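Beta-N-acetylhexosaminidase (Beutenbergia cavernae, PDB 5BU9) probably hydrolyses terminal non-reducing N-acetyl-D-hexosamine residues from N-acetyl-beta-D-hexosaminides, as a member of glycosyl hydrolase family 3. Local coordinates at residues W279-A291 with I304-A316. Numbering follows the deposited sequence.
Sequences WSPADRAILAIEA and IAAEMVAAVVAKA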
ATOM      1  N   TRP A 279      -8.393  -5.197 -17.576  1.00 25.19           N
ATOM      2  CA  TRP A 279      -9.101  -6.214 -16.797  1.00 25.72           C
ATOM      3  C   TRP A 279     -10.307  -5.618 -16.102  1.00 39.96           C
ATOM      4  O   TRP A 279     -10.257  -4.470 -15.666  1.00 24.10           O
ATOM      5  CB  TRP A 279      -8.170  -6.836 -15.745  1.00 23.49           C
ATOM      6  CG  TRP A 279      -7.042  -7.621 -16.348  1.00 25.58           C
ATOM      7  CD1 TRP A 279      -7.031  -8.984 -16.626  1.00 23.63           C
ATOM      8  CD2 TRP A 279      -5.747  -7.125 -16.722  1.00 26.83           C
ATOM      9  NE1 TRP A 279      -5.817  -9.337 -17.166  1.00 28.85           N
ATOM     10  CE2 TRP A 279      -5.012  -8.223 -17.244  1.00 30.96           C
ATOM     11  CE3 TRP A 279      -5.142  -5.855 -16.696  1.00 24.96           C
ATOM     12  CZ2 TRP A 279      -3.711  -8.096 -17.711  1.00 23.51           C
ATOM     13  CZ3 TRP A 279      -3.825  -5.726 -17.160  1.00 26.03           C
ATOM     14  CH2 TRP A 279      -3.130  -6.849 -17.668  1.00 24.84           C
ATOM     15  N   SER A 280     -11.388  -6.390 -15.995  1.00 24.30           N
ATOM     16  CA  SER A 280     -12.537  -5.943 -15.244  1.00 31.67           C
ATOM     17  C   SER A 280     -12.119  -5.693 -13.785  1.00 28.35           C
ATOM     18  O   SER A 280     -11.139  -6.267 -13.286  1.00 28.91           O
ATOM     19  CB  SER A 280     -13.653  -7.013 -15.310  1.00 25.25           C
ATOM     20  OG  SER A 280     -13.338  -8.052 -14.408  1.00 28.43           O
ATOM     21  N   PRO A 281     -12.872  -4.854 -13.070  1.00 27.94           N
ATOM     22  CA  PRO A 281     -12.552  -4.678 -11.649  1.00 24.16           C
ATOM     23  C   PRO A 281     -12.539  -5.996 -10.881  1.00 43.79           C
ATOM     24  O   PRO A 281     -11.693  -6.193 -10.028  1.00 27.14           O
ATOM     25  CB  PRO A 281     -13.679  -3.784 -11.154  1.00 24.69           C
ATOM     26  CG  PRO A 281     -14.057  -2.957 -12.418  1.00 26.80           C
ATOM     27  CD  PRO A 281     -13.935  -3.939 -13.543  1.00 25.03           C
ATOM     28  N   ALA A 282     -13.488  -6.879 -11.173  1.00 25.02           N
ATOM     29  CA  ALA A 282     -13.556  -8.185 -10.530  1.00 28.53           C
ATOM     30  C   ALA A 282     -12.273  -8.974 -10.793  1.00 25.25           C
ATOM     31  O   ALA A 282     -11.658  -9.494  -9.861  1.00 27.94           O
ATOM     32  CB  ALA A 282     -14.776  -8.941 -11.042  1.00 28.51           C
ATOM     33  N   ASP A 283     -11.823  -9.016 -12.052  1.00 23.91           N
ATOM     34  CA  ASP A 283     -10.570  -9.753 -12.352  1.00 23.77           C
ATOM     35  C   ASP A 283      -9.331  -9.134 -11.710  1.00 36.36           C
ATOM     36  O   ASP A 283      -8.416  -9.868 -11.319  1.00 28.86           O
ATOM     37  CB  ASP A 283     -10.331  -9.880 -13.855  1.00 28.56           C
ATOM     38  CG  ASP A 283     -11.272 -10.885 -14.504  1.00 35.72           C
ATOM     39  OD1 ASP A 283     -11.987 -11.591 -13.753  1.00 43.36           O
ATOM     40  OD2 ASP A 283     -11.297 -10.958 -15.752  1.00 44.35           O
ATOM     41  N   ARG A 284      -9.283  -7.811 -11.585  1.00 23.32           N
ATOM     42  CA  ARG A 284      -8.140  -7.205 -10.889  1.00 34.27           C
ATOM     43  C   ARG A 284      -8.008  -7.776  -9.477  1.00 28.61           C
ATOM     44  O   ARG A 284      -6.902  -8.125  -9.015  1.00 29.06           O
ATOM     45  CB  ARG A 284      -8.276  -5.686 -10.815  1.00 27.01           C
ATOM     46  CG  ARG A 284      -8.332  -5.029 -12.153  1.00 23.22           C
ATOM     47  CD  ARG A 284      -8.650  -3.574 -12.031  1.00 23.45           C
ATOM     48  NE  ARG A 284      -9.410  -3.188 -13.212  1.00 23.76           N
ATOM     49  CZ  ARG A 284     -10.141  -2.090 -13.310  1.00 41.79           C
ATOM     50  NH1 ARG A 284     -10.189  -1.201 -12.310  1.00 24.40           N
ATOM     51  NH2 ARG A 284     -10.820  -1.887 -14.416  1.00 26.73           N
ATOM     52  N   ALA A 285      -9.137  -7.842  -8.776  1.00 30.03           N
ATOM     53  CA  ALA A 285      -9.112  -8.305  -7.403  1.00 28.92           C
ATOM     54  C   ALA A 285      -8.721  -9.795  -7.354  1.00 34.00           C
ATOM     55  O   ALA A 285      -7.863 -10.217  -6.560  1.00 32.38           O
ATOM     56  CB  ALA A 285     -10.480  -8.068  -6.720  1.00 23.87           C
ATOM     57  N   ILE A 286      -9.353 -10.578  -8.224  1.00 25.04           N
ATOM     58  CA  ILE A 286      -9.160 -12.019  -8.231  1.00 24.38           C
ATOM     59  C   ILE A 286      -7.711 -12.357  -8.587  1.00 24.44           C
ATOM     60  O   ILE A 286      -7.082 -13.167  -7.892  1.00 28.52           O
ATOM     61  CB  ILE A 286     -10.155 -12.700  -9.178  1.00 30.15           C
ATOM     62  CG1 ILE A 286     -11.540 -12.707  -8.528  1.00 25.21           C
ATOM     63  CG2 ILE A 286      -9.728 -14.151  -9.455  1.00 25.10           C
ATOM     64  CD1 ILE A 286     -12.658 -12.996  -9.497  1.00 24.97           C
ATOM     65  N   LEU A 287      -7.172 -11.728  -9.637  1.00 32.74           N
ATOM     66  CA  LEU A 287      -5.791 -12.000 -10.033  1.00 35.18           C
ATOM     67  C   LEU A 287      -4.797 -11.571  -8.942  1.00 29.08           C
ATOM     68  O   LEU A 287      -3.819 -12.276  -8.694  1.00 31.57           O
ATOM     69  CB  LEU A 287      -5.445 -11.313 -11.359  1.00 26.86           C
ATOM     70  CG  LEU A 287      -6.172 -11.846 -12.612  1.00 32.47           C
ATOM     71  CD1 LEU A 287      -5.918 -10.916 -13.746  1.00 27.07           C
ATOM     72  CD2 LEU A 287      -5.740 -13.234 -13.012  1.00 28.76           C
ATOM     73  N   ALA A 288      -5.031 -10.425  -8.304  1.00 27.83           N
ATOM     74  CA  ALA A 288      -4.143  -9.965  -7.231  1.00 25.95           C
ATOM     75  C   ALA A 288      -4.083 -11.023  -6.104  1.00 28.39           C
ATOM     76  O   ALA A 288      -3.014 -11.472  -5.700  1.00 35.54           O
ATOM     77  CB  ALA A 288      -4.636  -8.592  -6.693  1.00 33.38           C
ATOM     78  N   ILE A 289      -5.254 -11.423  -5.625  1.00 25.00           N
ATOM     79  CA  ILE A 289      -5.375 -12.388  -4.564  1.00 25.70           C
ATOM     80  C   ILE A 289      -4.727 -13.732  -4.964  1.00 27.33           C
ATOM     81  O   ILE A 289      -3.934 -14.301  -4.210  1.00 35.68           O
ATOM     82  CB  ILE A 289      -6.843 -12.531  -4.191  1.00 28.22           C
ATOM     83  CG1 ILE A 289      -7.303 -11.252  -3.523  1.00 29.09           C
ATOM     84  CG2 ILE A 289      -7.065 -13.746  -3.249  1.00 26.53           C
ATOM     85  CD1 ILE A 289      -8.816 -11.189  -3.320  1.00 27.73           C
ATOM     86  N   GLU A 290      -4.998 -14.212  -6.171  1.00 27.11           N
ATOM     87  CA  GLU A 290      -4.397 -15.480  -6.593  1.00 36.52           C
ATOM     88  C   GLU A 290      -2.883 -15.416  -6.626  1.00 27.13           C
ATOM     89  O   GLU A 290      -2.225 -16.435  -6.414  1.00 28.05           O
ATOM     90  CB  GLU A 290      -4.908 -15.919  -7.981  1.00 27.73           C
ATOM     91  CG  GLU A 290      -6.350 -16.369  -7.979  1.00 33.82           C
ATOM     92  CD  GLU A 290      -6.832 -16.827  -9.360  1.00 39.03           C
ATOM     93  OE1 GLU A 290      -6.345 -16.304 -10.389  1.00 43.40           O
ATOM     94  OE2 GLU A 290      -7.689 -17.728  -9.419  1.00 41.92           O
ATOM     95  N   ALA A 291      -2.324 -14.237  -6.922  1.00 30.48           N
ATOM     96  CA  ALA A 291      -0.861 -14.038  -6.931  1.00 32.26           C
ATOM     97  C   ALA A 291      -0.245 -14.084  -5.528  1.00 44.19           C
ATOM     98  O   ALA A 291       0.950 -14.343  -5.378  1.00 34.10           O
ATOM     99  CB  ALA A 291      -0.500 -12.704  -7.605  1.00 31.41           C
ATOM    100  N   ILE A 304     -16.131   1.187  -7.451  1.00 35.28           N
ATOM    101  CA  ILE A 304     -16.110  -0.196  -7.943  1.00 26.66           C
ATOM    102  C   ILE A 304     -15.746  -1.212  -6.851  1.00 30.82           C
ATOM    103  O   ILE A 304     -15.667  -2.391  -7.115  1.00 30.39           O
ATOM    104  CB  ILE A 304     -15.164  -0.341  -9.135  1.00 33.05           C
ATOM    105  CG1 ILE A 304     -13.751   0.081  -8.741  1.00 25.84           C
ATOM    106  CG2 ILE A 304     -15.718   0.462 -10.362  1.00 30.10           C
ATOM    107  CD1 ILE A 304     -12.778  -0.027  -9.856  1.00 38.73           C
ATOM    108  N   ALA A 305     -15.534  -0.762  -5.620  1.00 32.23           N
ATOM    109  CA  ALA A 305     -15.185  -1.690  -4.562  1.00 29.89           C
ATOM    110  C   ALA A 305     -16.293  -2.735  -4.345  1.00 39.68           C
ATOM    111  O   ALA A 305     -16.005  -3.908  -4.180  1.00 31.28           O
ATOM    112  CB  ALA A 305     -14.901  -0.938  -3.268  1.00 26.40           C
ATOM    113  N   ALA A 306     -17.553  -2.307  -4.333  1.00 30.26           N
ATOM    114  CA  ALA A 306     -18.671  -3.211  -4.041  1.00 37.01           C
ATOM    115  C   ALA A 306     -18.685  -4.405  -4.976  1.00 39.43           C
ATOM    116  O   ALA A 306     -18.778  -5.549  -4.521  1.00 35.78           O
ATOM    117  CB  ALA A 306     -20.041  -2.454  -4.126  1.00 30.49           C
ATOM    118  N   GLU A 307     -18.608  -4.153  -6.284  1.00 29.02           N
ATOM    119  CA  GLU A 307     -18.680  -5.267  -7.234  1.00 30.62           C
ATOM    120  C   GLU A 307     -17.418  -6.168  -7.186  1.00 33.57           C
ATOM    121  O   GLU A 307     -17.501  -7.354  -7.508  1.00 39.49           O
ATOM    122  CB  GLU A 307     -18.905  -4.748  -8.641  1.00 30.65           C
ATOM    123  CG  GLU A 307     -17.618  -4.317  -9.339  1.00 44.44           C
ATOM    124  CD  GLU A 307     -17.892  -3.361 -10.481  1.00 50.31           C
ATOM    125  OE1 GLU A 307     -17.497  -3.656 -11.640  1.00 40.83           O
ATOM    126  OE2 GLU A 307     -18.528  -2.322 -10.201  1.00 43.71           O
HETATM  127  N   MSE A 308     -16.267  -5.617  -6.773  1.00 33.11           N
HETATM  128  CA  MSE A 308     -15.059  -6.428  -6.654  1.00 33.55           C
HETATM  129  C   MSE A 308     -15.188  -7.364  -5.480  1.00 39.37           C
HETATM  130  O   MSE A 308     -14.845  -8.545  -5.553  1.00 34.51           O
HETATM  131  CB  MSE A 308     -13.820  -5.556  -6.479  1.00 28.50           C
HETATM  132  CG  MSE A 308     -13.534  -4.725  -7.698  1.00 33.12           C
HETATM  133 SE   MSE A 308     -12.182  -3.332  -7.385  0.73 41.00          SE
HETATM  134  CE  MSE A 308     -10.668  -4.426  -7.121  1.00 25.93           C
ATOM    135  N   VAL A 309     -15.672  -6.821  -4.373  1.00 29.65           N
ATOM    136  CA  VAL A 309     -15.905  -7.636  -3.182  1.00 37.37           C
ATOM    137  C   VAL A 309     -16.859  -8.762  -3.540  1.00 33.66           C
ATOM    138  O   VAL A 309     -16.612  -9.917  -3.184  1.00 34.37           O
ATOM    139  CB  VAL A 309     -16.446  -6.791  -2.007  1.00 29.58           C
ATOM    140  CG1 VAL A 309     -16.961  -7.692  -0.891  1.00 31.90           C
ATOM    141  CG2 VAL A 309     -15.336  -5.875  -1.479  1.00 28.95           C
ATOM    142  N   ALA A 310     -17.938  -8.441  -4.260  1.00 31.30           N
ATOM    143  CA  ALA A 310     -18.966  -9.455  -4.543  1.00 26.79           C
ATOM    144  C   ALA A 310     -18.389 -10.555  -5.413  1.00 38.05           C
ATOM    145  O   ALA A 310     -18.702 -11.728  -5.235  1.00 39.63           O
ATOM    146  CB  ALA A 310     -20.173  -8.842  -5.220  1.00 28.20           C
ATOM    147  N   ALA A 311     -17.548 -10.161  -6.362  1.00 26.42           N
ATOM    148  CA  ALA A 311     -16.930 -11.128  -7.240  1.00 38.90           C
ATOM    149  C   ALA A 311     -15.994 -12.053  -6.454  1.00 33.95           C
ATOM    150  O   ALA A 311     -15.937 -13.244  -6.745  1.00 35.15           O
ATOM    151  CB  ALA A 311     -16.180 -10.434  -8.336  1.00 26.53           C
ATOM    152  N   VAL A 312     -15.258 -11.503  -5.478  1.00 35.52           N
ATOM    153  CA  VAL A 312     -14.303 -12.308  -4.721  1.00 24.87           C
ATOM    154  C   VAL A 312     -15.079 -13.265  -3.817  1.00 32.59           C
ATOM    155  O   VAL A 312     -14.713 -14.433  -3.719  1.00 31.37           O
ATOM    156  CB  VAL A 312     -13.303 -11.454  -3.923  1.00 36.52           C
ATOM    157  CG1 VAL A 312     -12.426 -12.354  -3.051  1.00 28.60           C
ATOM    158  CG2 VAL A 312     -12.399 -10.669  -4.890  1.00 23.39           C
ATOM    159  N   VAL A 313     -16.176 -12.797  -3.216  1.00 30.82           N
ATOM    160  CA  VAL A 313     -17.047 -13.673  -2.434  1.00 28.56           C
ATOM    161  C   VAL A 313     -17.586 -14.794  -3.303  1.00 45.56           C
ATOM    162  O   VAL A 313     -17.515 -15.961  -2.929  1.00 38.29           O
ATOM    163  CB  VAL A 313     -18.234 -12.911  -1.790  1.00 31.06           C
ATOM    164  CG1 VAL A 313     -19.271 -13.922  -1.235  1.00 27.73           C
ATOM    165  CG2 VAL A 313     -17.760 -12.031  -0.695  1.00 27.67           C
ATOM    166  N   ALA A 314     -18.128 -14.451  -4.470  1.00 30.96           N
ATOM    167  CA  ALA A 314     -18.769 -15.468  -5.300  1.00 29.86           C
ATOM    168  C   ALA A 314     -17.759 -16.520  -5.755  1.00 35.06           C
ATOM    169  O   ALA A 314     -18.081 -17.711  -5.808  1.00 37.15           O
ATOM    170  CB  ALA A 314     -19.459 -14.837  -6.496  1.00 28.11           C
ATOM    171  N   LYS A 315     -16.524 -16.113  -6.051  1.00 28.31           N
ATOM    172  CA  LYS A 315     -15.557 -17.117  -6.513  1.00 33.81           C
ATOM    173  C   LYS A 315     -15.097 -18.042  -5.361  1.00 31.63           C
ATOM    174  O   LYS A 315     -14.852 -19.208  -5.586  1.00 39.90           O
ATOM    175  CB  LYS A 315     -14.363 -16.453  -7.180  1.00 26.11           C
ATOM    176  CG  LYS A 315     -13.306 -17.463  -7.767  1.00 26.69           C
ATOM    177  CD  LYS A 315     -12.150 -16.733  -8.389  1.00 31.85           C
ATOM    178  CE  LYS A 315     -11.039 -17.664  -8.841  1.00 33.41           C
ATOM    179  NZ  LYS A 315     -11.390 -18.434 -10.036  1.00 33.17           N
ATOM    180  N   ALA A 316     -15.013 -17.507  -4.145  1.00 33.92           N
ATOM    181  CA  ALA A 316     -14.699 -18.296  -2.966  1.00 39.66           C
ATOM    182  C   ALA A 316     -15.786 -19.332  -2.767  1.00 37.31           C
ATOM    183  O   ALA A 316     -15.492 -20.444  -2.392  1.00 33.81           O
ATOM    184  CB  ALA A 316     -14.568 -17.417  -1.718  1.00 30.31           C
TER
HETATM  185  O   HOH W   1     -16.254  -6.192 -12.320  1.00 36.27           O
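The guanidinium of Arg-284 meets CD1 of Ile-304 obliquely at NH1 (3.8 Å); Pro-281 N lies over one of its faces, offset toward the rim, and Trp-279 O sits at its edge, in plane. NE and NH2 grip that oxygen side-on, each at 2.9 Å, NH2 nearly in line with the carbonyl and NE above its plane, while NH1 donates to Val-270 O. Replacing the arginine by alanine would probably leave the oxygens of Trp-279 and Val-270 without these donors, and the carbonyl of Trp-279 less firmly fixed just before helix 281-291. Ser-280 N-caps that helix, its OG accepting from Asp-283 N, and a water links Ala-282 N to Glu-307 OE1. Selenomethionine Met-308 bends at chi3 (68°), bringing CE back to Ala-285 CB (3.7 Å), while its CG packs on Pro-281 CB. Ala-282 and Ala-311 touch methyl to methyl at CB, a tight 3.4 Å, where small residues let the helices come close. Ile-289 CD1 meets Val-312 CG1 tip to tip (3.8 Å). Lys-315 runs its CD over Ile-286 CG2, and NZ makes a long salt bridge to Glu-290 OE2 (3.8 Å). With axes 8.2 Å apart crossing at -53°, the two helices pack side by side against strands 15-20 and 296-298, the helix-on-strand layering of the TIM-barrel-like domain of family 3 glycosidases.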